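Local coordinates for protein beta-galactosidase (Trichoderma reesei, PDB 3OG2) that probably hydrolyses terminal non-reducing beta-D-galactose residues in beta-D-galactosides, as a family 35 glycoside hydrolase that carries N-linked glycans, at residues A[583-591]-A[602-613]; A[357-367]-A[552-560]. One frame throughout, in Å; residues are numbered along the deposited sequence.

Contact 1: A[583-591]-A[602-613]; sequences IINGGYLIR and VQADFNVTTPLE. With NAG (2-acetamido-2-deoxy-beta-D-glucopyranose), chain B.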
# COMPACT_ATOMS: atom_id res chain seq x y z
N ILE A 583 -24.89 -4.51 -13.86
CA ILE A 583 -23.96 -5.62 -13.80
C ILE A 583 -23.31 -5.75 -15.17
O ILE A 583 -24.02 -5.74 -16.17
CB ILE A 583 -24.65 -6.93 -13.41
CG1 ILE A 583 -25.29 -6.83 -12.01
CG2 ILE A 583 -23.69 -8.10 -13.50
CD1 ILE A 583 -26.24 -7.95 -11.66
N ILE A 584 -21.97 -5.79 -15.20
CA ILE A 584 -21.29 -5.85 -16.51
C ILE A 584 -20.37 -7.06 -16.50
O ILE A 584 -19.54 -7.23 -15.59
CB ILE A 584 -20.53 -4.54 -16.81
CG1 ILE A 584 -21.51 -3.37 -16.89
CG2 ILE A 584 -19.66 -4.69 -18.08
CD1 ILE A 584 -20.95 -2.00 -17.19
N ASN A 585 -20.51 -7.88 -17.55
CA ASN A 585 -19.62 -9.04 -17.73
C ASN A 585 -18.59 -8.69 -18.82
O ASN A 585 -19.02 -8.52 -20.00
CB ASN A 585 -20.47 -10.25 -18.11
CG ASN A 585 -19.67 -11.42 -18.61
OD1 ASN A 585 -18.48 -11.55 -18.31
ND2 ASN A 585 -20.35 -12.27 -19.41
N GLY A 586 -17.34 -8.57 -18.44
CA GLY A 586 -16.28 -8.29 -19.38
C GLY A 586 -15.51 -7.06 -18.94
O GLY A 586 -16.03 -6.15 -18.26
N GLY A 587 -14.26 -7.01 -19.36
CA GLY A 587 -13.43 -5.82 -19.15
C GLY A 587 -12.36 -6.07 -18.10
O GLY A 587 -12.55 -6.80 -17.13
N TYR A 588 -11.22 -5.39 -18.28
CA TYR A 588 -10.16 -5.41 -17.29
C TYR A 588 -10.49 -4.57 -16.06
O TYR A 588 -10.05 -4.86 -14.95
CB TYR A 588 -8.92 -4.89 -17.97
CG TYR A 588 -7.71 -4.55 -17.13
CD1 TYR A 588 -6.80 -5.49 -16.65
CD2 TYR A 588 -7.48 -3.20 -16.86
CE1 TYR A 588 -5.69 -5.14 -15.91
CE2 TYR A 588 -6.36 -2.81 -16.13
CZ TYR A 588 -5.49 -3.80 -15.65
OH TYR A 588 -4.38 -3.42 -14.94
N LEU A 589 -11.30 -3.52 -16.28
CA LEU A 589 -11.78 -2.68 -15.21
C LEU A 589 -13.06 -1.98 -15.68
O LEU A 589 -13.05 -1.43 -16.79
CB LEU A 589 -10.75 -1.60 -14.83
CG LEU A 589 -11.17 -0.60 -13.75
CD1 LEU A 589 -11.47 -1.29 -12.40
CD2 LEU A 589 -10.04 0.42 -13.54
N ILE A 590 -14.10 -1.98 -14.86
CA ILE A 590 -15.20 -1.03 -15.06
C ILE A 590 -15.11 0.01 -13.97
O ILE A 590 -15.16 -0.33 -12.80
CB ILE A 590 -16.57 -1.73 -15.04
CG1 ILE A 590 -16.62 -2.81 -16.12
CG2 ILE A 590 -17.67 -0.70 -15.12
CD1 ILE A 590 -16.57 -2.30 -17.56
N ARG A 591 -14.87 1.25 -14.39
CA ARG A 591 -14.66 2.33 -13.45
C ARG A 591 -15.96 2.92 -12.99
O ARG A 591 -16.08 3.24 -11.79
CB ARG A 591 -13.82 3.46 -14.10
CG ARG A 591 -12.39 3.00 -14.41
CD ARG A 591 -11.67 4.16 -15.20
NE ARG A 591 -10.32 3.68 -15.46
CZ ARG A 591 -9.32 3.75 -14.60
NH1 ARG A 591 -9.43 4.34 -13.41
NH2 ARG A 591 -8.16 3.22 -14.97
N VAL A 602 -20.47 4.13 -19.98
CA VAL A 602 -19.60 3.30 -19.17
C VAL A 602 -18.15 3.81 -19.34
O VAL A 602 -17.73 4.02 -20.48
CB VAL A 602 -19.70 1.85 -19.66
CG1 VAL A 602 -18.83 0.94 -18.78
CG2 VAL A 602 -21.16 1.37 -19.68
N GLN A 603 -17.44 3.92 -18.24
CA GLN A 603 -16.01 4.13 -18.32
C GLN A 603 -15.30 2.82 -17.98
O GLN A 603 -15.61 2.26 -16.92
CB GLN A 603 -15.59 5.25 -17.34
CG GLN A 603 -16.19 6.61 -17.72
CD GLN A 603 -15.75 7.14 -19.07
OE1 GLN A 603 -16.62 7.48 -19.91
NE2 GLN A 603 -14.44 7.24 -19.31
N ALA A 604 -14.41 2.38 -18.83
CA ALA A 604 -13.84 1.04 -18.71
C ALA A 604 -12.38 1.02 -19.20
O ALA A 604 -12.03 1.88 -20.01
CB ALA A 604 -14.64 0.09 -19.57
N ASP A 605 -11.63 0.06 -18.70
CA ASP A 605 -10.30 -0.20 -19.24
C ASP A 605 -10.26 -1.61 -19.82
O ASP A 605 -10.90 -2.52 -19.30
CB ASP A 605 -9.19 -0.09 -18.19
CG ASP A 605 -8.97 1.34 -17.72
OD1 ASP A 605 -9.88 2.18 -17.75
OD2 ASP A 605 -7.79 1.65 -17.29
N PHE A 606 -9.49 -1.75 -20.89
CA PHE A 606 -9.34 -3.01 -21.57
C PHE A 606 -7.86 -3.35 -21.78
O PHE A 606 -7.10 -2.57 -22.36
CB PHE A 606 -9.99 -2.94 -22.96
CG PHE A 606 -11.46 -2.57 -22.85
CD1 PHE A 606 -12.40 -3.54 -22.51
CD2 PHE A 606 -11.87 -1.27 -23.12
CE1 PHE A 606 -13.75 -3.24 -22.42
CE2 PHE A 606 -13.23 -0.97 -23.03
CZ PHE A 606 -14.17 -1.93 -22.68
N ASN A 607 -7.41 -4.50 -21.28
CA ASN A 607 -6.01 -4.88 -21.52
C ASN A 607 -5.94 -6.00 -22.57
O ASN A 607 -4.83 -6.28 -23.06
CB ASN A 607 -5.27 -5.30 -20.26
CG ASN A 607 -5.77 -6.62 -19.68
OD1 ASN A 607 -6.93 -7.00 -19.87
ND2 ASN A 607 -4.87 -7.32 -19.00
N VAL A 608 -7.08 -6.59 -22.90
CA VAL A 608 -7.18 -7.62 -23.92
C VAL A 608 -8.52 -7.39 -24.60
O VAL A 608 -9.45 -6.74 -24.10
CB VAL A 608 -7.13 -9.04 -23.36
CG1 VAL A 608 -5.80 -9.30 -22.72
CG2 VAL A 608 -8.29 -9.30 -22.40
N THR A 609 -8.70 -7.97 -25.79
CA THR A 609 -10.03 -7.77 -26.40
C THR A 609 -11.03 -8.61 -25.63
O THR A 609 -10.79 -9.68 -25.06
CB THR A 609 -9.98 -8.06 -27.89
OG1 THR A 609 -9.60 -9.41 -27.94
CG2 THR A 609 -8.92 -7.20 -28.55
N THR A 610 -12.27 -8.10 -25.59
CA THR A 610 -13.40 -8.74 -24.91
C THR A 610 -14.67 -8.08 -25.38
O THR A 610 -14.62 -6.87 -25.62
CB THR A 610 -13.23 -8.60 -23.39
OG1 THR A 610 -14.38 -9.17 -22.74
CG2 THR A 610 -13.14 -7.13 -22.97
N PRO A 611 -15.78 -8.78 -25.43
CA PRO A 611 -17.06 -8.11 -25.51
C PRO A 611 -17.42 -7.56 -24.15
O PRO A 611 -16.78 -7.85 -23.13
CB PRO A 611 -18.08 -9.22 -25.86
CG PRO A 611 -17.36 -10.50 -25.59
CD PRO A 611 -15.92 -10.26 -25.40
N LEU A 612 -18.44 -6.75 -24.09
CA LEU A 612 -19.04 -6.30 -22.83
C LEU A 612 -20.50 -6.71 -22.88
O LEU A 612 -21.18 -6.39 -23.85
CB LEU A 612 -19.04 -4.78 -22.66
CG LEU A 612 -17.78 -4.07 -22.27
CD1 LEU A 612 -18.12 -2.59 -22.05
CD2 LEU A 612 -17.13 -4.72 -21.04
N GLU A 613 -20.95 -7.36 -21.82
CA GLU A 613 -22.35 -7.72 -21.68
C GLU A 613 -22.93 -6.92 -20.50
O GLU A 613 -22.37 -6.94 -19.42
CB GLU A 613 -22.52 -9.21 -21.44
CG GLU A 613 -23.97 -9.65 -21.19
CD GLU A 613 -23.99 -11.13 -20.83
OE1 GLU A 613 -23.15 -11.63 -20.02
OE2 GLU A 613 -24.87 -11.89 -21.32
C1 NAG B . -5.19 -8.64 -18.58
C2 NAG B . -3.85 -9.40 -18.36
C3 NAG B . -4.12 -10.80 -17.82
C4 NAG B . -4.95 -10.66 -16.50
C5 NAG B . -6.21 -9.81 -16.78
C6 NAG B . -6.93 -9.49 -15.47
C7 NAG B . -2.27 -8.69 -20.09
C8 NAG B . -1.70 -9.00 -21.43
N2 NAG B . -3.20 -9.54 -19.64
O3 NAG B . -2.85 -11.37 -17.49
O4 NAG B . -5.42 -11.97 -16.17
O5 NAG B . -5.76 -8.54 -17.27
O6 NAG B . -8.19 -8.93 -15.81
O7 NAG B . -2.00 -7.65 -19.45
O HOH W 1 -18.59 -10.36 -22.15
O HOH W 2 -13.46 -9.85 -20.22
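Residues 589-591 pair antiparallel with 602-605, and Asn585 pairs with Glu613 in a second antiparallel bridge. Tyr588 and Leu589 both face Asp605, a classic beta bulge: Leu589 N bonds to Asp605 O at 3.2 Å, and the bond from Tyr588 N is weak. Asp605 N returns a bond to Leu589 O. Beside the bulge, Arg591 grips the Asp605 carboxylate side-on. Arg591 NE meets Asp605 OD1 at 2.8 Å, and its NH2 meets OD2. Both oxygens lie close to the guanidinium plane, but the nitrogens approach from above the carboxylate plane. CD2 of Leu589 covers one guanidinium face. Arg591 also bridges to Asp60, and both Asp605 oxygens have further donors in Thr983 and Gly984. The Tyr588 ring has CB of Asn607 over one face, 4.2 Å from its centroid. With Asn607 CG between backbone N and carbonyl carbon (chi1 69°), the amide lies close to Tyr588 CD1, and its ND2 carries NAG (chain B). O5 of this NAG lies at the ring edge, 3.3 Å from Tyr588 CD1. At the other end, Asn585 ND2 donates almost straight to Glu613 OE1 (2.9 Å, 175°), which also bridges to Arg537. On the face opposite Asp605, CD1 of Ile590 packs on Ala604 CB at 3.7 Å. Asp605 is buried, but Arg591, shared with Asp60, and the donors from Thr983 and Gly984 are likely to keep it ionised.

Contact 2: A[357-367]-A[552-560]; sequences EKYSELKLQGQ and RNSAYNYWV. With MAN (alpha-D-mannopyranose), chain C; NAG (2-acetamido-2-deoxy-beta-D-glucopyranose), chain D; BMA (beta-D-mannopyranose), chain E.
OE2 of Glu357 is gripped by two hydroxyls: Tyr556 OH donates to it at 2.6 Å, and O2 of MAN does the same. The tyrosine uses the anti lone pair of OE2, with carboxylate and ring planes 73° apart. Glu357 CG stands anti to the backbone N (chi1 -171°), and the extended chain carries the carboxylate to the sugars. There Glu357 OE1 accepts from O2 of BMA at 2.7 Å. Asn553 ND2 donates to the same MAN O2, so helix 357-370 and segment 552-560 hold one mannose together. CB of Ser360 lies over one face of the Tyr556 ring, 3.8 Å from the centroid. Leu364 CD1 reaches CE1 of that ring, while its CD2 packs on Ala555 CB. A water joins Tyr556 OH to Glu361 OE1. A leucine in place of Tyr556 would probably leave Glu357 OE2 without the tyrosine hydroxyl and this water without that acceptor. Helix 357-370, from the family 35 TIM-barrel region, packs here on a short helix and a type I beta turn from Ala555 to Tyr558, which lead into strand 558-559. Lys363 NZ donates to Tyr556 O at 2.7 Å and to Tyr558 O at 2.8 Å, in both cases off the carbonyl plane. Lys363 NZ also sits over the six-membered ring of Trp559, 3.1 Å from the centroid, a cation-pi contact. The bend in the lysine chain at chi3 (58°) sets NZ between these three partners. Trp559 NE1 bonds to Gly587 O. Tyr359 CE1 packs against Trp559 CH2 at the indole edge, while the Tyr359 hydroxyl bonds to Lys64 O.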
# COMPACT_ATOMS: atom_id res chain seq x y z
N GLU A 357 -4.25 -12.29 -9.74
CA GLU A 357 -5.50 -13.03 -9.47
C GLU A 357 -6.15 -12.61 -8.16
O GLU A 357 -7.37 -12.59 -8.02
CB GLU A 357 -5.21 -14.51 -9.50
CG GLU A 357 -6.52 -15.33 -9.46
CD GLU A 357 -6.39 -16.76 -10.01
OE1 GLU A 357 -5.43 -17.08 -10.79
OE2 GLU A 357 -7.27 -17.58 -9.70
N LYS A 358 -5.29 -12.27 -7.18
CA LYS A 358 -5.83 -11.88 -5.87
C LYS A 358 -6.74 -10.66 -5.99
O LYS A 358 -7.65 -10.50 -5.19
CB LYS A 358 -4.72 -11.61 -4.81
CG LYS A 358 -3.73 -10.56 -5.28
CD LYS A 358 -2.60 -10.35 -4.29
CE LYS A 358 -3.10 -9.83 -2.93
NZ LYS A 358 -1.95 -9.72 -1.96
N TYR A 359 -6.56 -9.78 -6.95
CA TYR A 359 -7.50 -8.65 -7.14
C TYR A 359 -8.89 -9.20 -7.43
O TYR A 359 -9.90 -8.77 -6.85
CB TYR A 359 -6.97 -7.71 -8.26
CG TYR A 359 -7.95 -6.57 -8.50
CD1 TYR A 359 -9.01 -6.70 -9.42
CD2 TYR A 359 -7.81 -5.35 -7.80
CE1 TYR A 359 -9.92 -5.69 -9.64
CE2 TYR A 359 -8.72 -4.34 -8.01
CZ TYR A 359 -9.77 -4.51 -8.94
OH TYR A 359 -10.69 -3.53 -9.19
N SER A 360 -8.95 -10.09 -8.46
CA SER A 360 -10.29 -10.54 -8.89
C SER A 360 -10.96 -11.36 -7.81
O SER A 360 -12.19 -11.26 -7.65
CB SER A 360 -10.14 -11.35 -10.18
OG SER A 360 -9.51 -10.55 -11.19
N GLU A 361 -10.17 -12.14 -7.05
CA GLU A 361 -10.79 -12.90 -5.93
C GLU A 361 -11.31 -11.95 -4.86
O GLU A 361 -12.38 -12.17 -4.30
CB GLU A 361 -9.75 -13.83 -5.35
CG GLU A 361 -10.18 -14.39 -4.00
CD GLU A 361 -11.47 -15.20 -3.96
OE1 GLU A 361 -11.68 -15.96 -4.95
OE2 GLU A 361 -12.28 -15.14 -2.97
N LEU A 362 -10.56 -10.86 -4.58
CA LEU A 362 -11.03 -9.90 -3.56
C LEU A 362 -12.31 -9.24 -4.01
O LEU A 362 -13.20 -9.00 -3.16
CB LEU A 362 -9.91 -8.91 -3.31
CG LEU A 362 -10.11 -7.92 -2.18
CD1 LEU A 362 -10.50 -8.59 -0.87
CD2 LEU A 362 -8.80 -7.14 -2.00
N LYS A 363 -12.45 -8.96 -5.31
CA LYS A 363 -13.71 -8.38 -5.82
C LYS A 363 -14.87 -9.32 -5.58
O LYS A 363 -15.97 -8.88 -5.28
CB LYS A 363 -13.54 -8.16 -7.33
CG LYS A 363 -14.80 -7.62 -8.00
CD LYS A 363 -14.58 -7.20 -9.48
CE LYS A 363 -14.06 -8.42 -10.28
NZ LYS A 363 -13.98 -8.06 -11.73
N LEU A 364 -14.69 -10.66 -5.71
CA LEU A 364 -15.83 -11.54 -5.46
C LEU A 364 -16.33 -11.37 -4.03
O LEU A 364 -17.54 -11.39 -3.75
CB LEU A 364 -15.42 -12.99 -5.67
CG LEU A 364 -14.81 -13.35 -7.01
CD1 LEU A 364 -14.55 -14.87 -7.06
CD2 LEU A 364 -15.71 -12.93 -8.15
N GLN A 365 -15.36 -11.18 -3.12
CA GLN A 365 -15.74 -11.05 -1.70
C GLN A 365 -16.37 -9.72 -1.38
O GLN A 365 -17.37 -9.66 -0.65
CB GLN A 365 -14.48 -11.24 -0.84
CG GLN A 365 -13.85 -12.64 -0.99
CD GLN A 365 -12.61 -12.77 -0.14
OE1 GLN A 365 -12.38 -12.04 0.84
NE2 GLN A 365 -11.74 -13.69 -0.46
N GLY A 366 -15.82 -8.63 -1.95
CA GLY A 366 -16.44 -7.32 -1.70
C GLY A 366 -17.84 -7.21 -2.27
O GLY A 366 -18.77 -6.66 -1.64
N GLN A 367 -18.02 -7.76 -3.49
CA GLN A 367 -19.35 -7.68 -4.10
C GLN A 367 -20.37 -8.53 -3.36
O GLN A 367 -21.52 -8.12 -3.24
CB GLN A 367 -19.24 -8.08 -5.57
CG GLN A 367 -18.39 -7.06 -6.36
CD GLN A 367 -19.01 -5.70 -6.39
OE1 GLN A 367 -20.15 -5.37 -6.18
NE2 GLN A 367 -18.11 -4.74 -6.70
N ARG A 552 -15.83 -19.72 -11.27
CA ARG A 552 -15.09 -18.64 -10.60
C ARG A 552 -14.31 -17.80 -11.58
O ARG A 552 -14.29 -16.57 -11.49
CB ARG A 552 -14.08 -19.27 -9.62
CG ARG A 552 -13.32 -18.19 -8.88
CD ARG A 552 -12.12 -18.81 -8.13
NE ARG A 552 -12.53 -19.64 -7.00
CZ ARG A 552 -12.48 -20.94 -6.81
NH1 ARG A 552 -11.98 -21.82 -7.72
NH2 ARG A 552 -12.95 -21.38 -5.66
N ASN A 553 -13.62 -18.45 -12.53
CA ASN A 553 -12.79 -17.67 -13.44
C ASN A 553 -13.65 -16.80 -14.35
O ASN A 553 -13.15 -15.74 -14.73
CB ASN A 553 -11.88 -18.60 -14.25
CG ASN A 553 -10.83 -19.18 -13.33
OD1 ASN A 553 -11.06 -20.15 -12.61
ND2 ASN A 553 -9.62 -18.61 -13.37
N SER A 554 -14.87 -17.19 -14.66
CA SER A 554 -15.76 -16.25 -15.38
C SER A 554 -16.21 -15.14 -14.44
O SER A 554 -16.27 -13.97 -14.86
CB SER A 554 -16.98 -17.01 -15.87
OG SER A 554 -16.58 -17.91 -16.87
N ALA A 555 -16.55 -15.47 -13.18
CA ALA A 555 -16.99 -14.43 -12.25
C ALA A 555 -15.95 -13.34 -12.03
O ALA A 555 -16.24 -12.18 -11.81
CB ALA A 555 -17.29 -15.06 -10.88
N TYR A 556 -14.67 -13.70 -12.15
CA TYR A 556 -13.59 -12.72 -12.03
C TYR A 556 -13.77 -11.57 -13.02
O TYR A 556 -13.25 -10.48 -12.77
CB TYR A 556 -12.29 -13.39 -12.41
CG TYR A 556 -11.62 -14.24 -11.35
CD1 TYR A 556 -11.98 -14.26 -10.01
CD2 TYR A 556 -10.53 -15.05 -11.78
CE1 TYR A 556 -11.28 -15.08 -9.10
CE2 TYR A 556 -9.82 -15.83 -10.87
CZ TYR A 556 -10.21 -15.85 -9.53
OH TYR A 556 -9.50 -16.62 -8.64
N ASN A 557 -14.47 -11.80 -14.13
CA ASN A 557 -14.63 -10.73 -15.13
C ASN A 557 -15.93 -9.98 -15.04
O ASN A 557 -16.24 -9.19 -15.93
CB ASN A 557 -14.52 -11.37 -16.56
CG ASN A 557 -13.14 -12.00 -16.73
OD1 ASN A 557 -12.06 -11.43 -16.59
ND2 ASN A 557 -13.23 -13.28 -17.08
N TYR A 558 -16.70 -10.18 -13.98
CA TYR A 558 -17.93 -9.41 -13.77
C TYR A 558 -17.67 -8.20 -12.85
O TYR A 558 -16.74 -8.22 -12.02
CB TYR A 558 -19.01 -10.29 -13.08
CG TYR A 558 -19.74 -11.25 -14.00
CD1 TYR A 558 -19.04 -12.31 -14.65
CD2 TYR A 558 -21.10 -11.17 -14.24
CE1 TYR A 558 -19.73 -13.19 -15.48
CE2 TYR A 558 -21.80 -12.05 -15.08
CZ TYR A 558 -21.08 -13.06 -15.69
OH TYR A 558 -21.75 -13.94 -16.54
N TRP A 559 -18.52 -7.18 -13.01
CA TRP A 559 -18.34 -5.92 -12.34
C TRP A 559 -19.70 -5.41 -11.93
O TRP A 559 -20.70 -5.69 -12.61
CB TRP A 559 -17.69 -4.89 -13.31
CG TRP A 559 -16.38 -5.36 -13.85
CD1 TRP A 559 -16.21 -6.04 -15.02
CD2 TRP A 559 -15.08 -5.22 -13.28
NE1 TRP A 559 -14.86 -6.33 -15.23
CE2 TRP A 559 -14.16 -5.84 -14.15
CE3 TRP A 559 -14.60 -4.63 -12.08
CZ2 TRP A 559 -12.78 -5.89 -13.92
CZ3 TRP A 559 -13.23 -4.69 -11.87
CH2 TRP A 559 -12.34 -5.29 -12.74
N VAL A 560 -19.73 -4.63 -10.84
CA VAL A 560 -21.01 -4.09 -10.38
C VAL A 560 -20.87 -2.62 -10.06
O VAL A 560 -20.93 -2.18 -8.89
CB VAL A 560 -21.53 -4.86 -9.15
CG1 VAL A 560 -22.99 -4.52 -8.90
CG2 VAL A 560 -21.37 -6.38 -9.29
C1 MAN C . -5.73 -19.58 -13.00
C2 MAN C . -6.35 -20.14 -11.73
C3 MAN C . -6.59 -21.65 -11.95
C4 MAN C . -7.51 -21.85 -13.19
C5 MAN C . -6.80 -21.22 -14.42
C6 MAN C . -7.73 -21.29 -15.63
O2 MAN C . -7.58 -19.47 -11.50
O3 MAN C . -7.31 -22.12 -10.78
O4 MAN C . -7.66 -23.23 -13.40
O5 MAN C . -6.56 -19.84 -14.13
O6 MAN C . -7.02 -20.86 -16.80
C1 NAG D . -4.88 -12.50 -15.01
C2 NAG D . -5.76 -13.67 -14.60
C3 NAG D . -5.16 -14.42 -13.43
C4 NAG D . -3.72 -14.84 -13.78
C5 NAG D . -2.92 -13.58 -14.19
C6 NAG D . -1.52 -13.90 -14.67
C7 NAG D . -8.12 -13.13 -15.01
C8 NAG D . -9.30 -12.32 -14.56
N2 NAG D . -7.07 -13.14 -14.20
O3 NAG D . -5.94 -15.53 -13.10
O4 NAG D . -3.14 -15.38 -12.58
O5 NAG D . -3.59 -13.01 -15.32
O6 NAG D . -1.53 -14.89 -15.68
O7 NAG D . -8.08 -13.63 -16.15
C1 BMA E . -2.42 -16.49 -12.76
C2 BMA E . -1.76 -16.91 -11.44
C3 BMA E . -1.01 -18.23 -11.65
C4 BMA E . -1.95 -19.31 -12.21
C5 BMA E . -2.62 -18.76 -13.50
C6 BMA E . -3.58 -19.72 -14.15
O2 BMA E . -2.74 -17.03 -10.39
O3 BMA E . -0.53 -18.66 -10.39
O4 BMA E . -1.13 -20.44 -12.56
O5 BMA E . -3.34 -17.53 -13.19
O6 BMA E . -4.48 -20.26 -13.14
O HOH W 3 -10.86 -8.62 -12.52
O HOH W 4 -9.81 -17.57 -5.94
O HOH W 5 -13.47 -18.15 -5.12
O HOH W 6 -18.72 -1.74 -7.17

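Contact 2 closes before contact 1 opens along the chain, and their centres lie about 13 Å apart. They meet directly in one mixed sheet, where strand 558-559 is the neighbour of strand 583-585. Ile584 O lies 2.8 Å from Trp559 N, and Gly586 N lies 2.8 Å from Asn557 O, both probable hydrogen bonds. Contact 1 builds that sheet internally and joins parts of both strands of hairpin 589-596/599-605. Contact 2 links the sheet's edge to helix 357-370 of the TIM-barrel region. The glycan attached to Asn607 in contact 1 runs on to Glu357 and Asn553 in contact 2, so one sugar chain spans both.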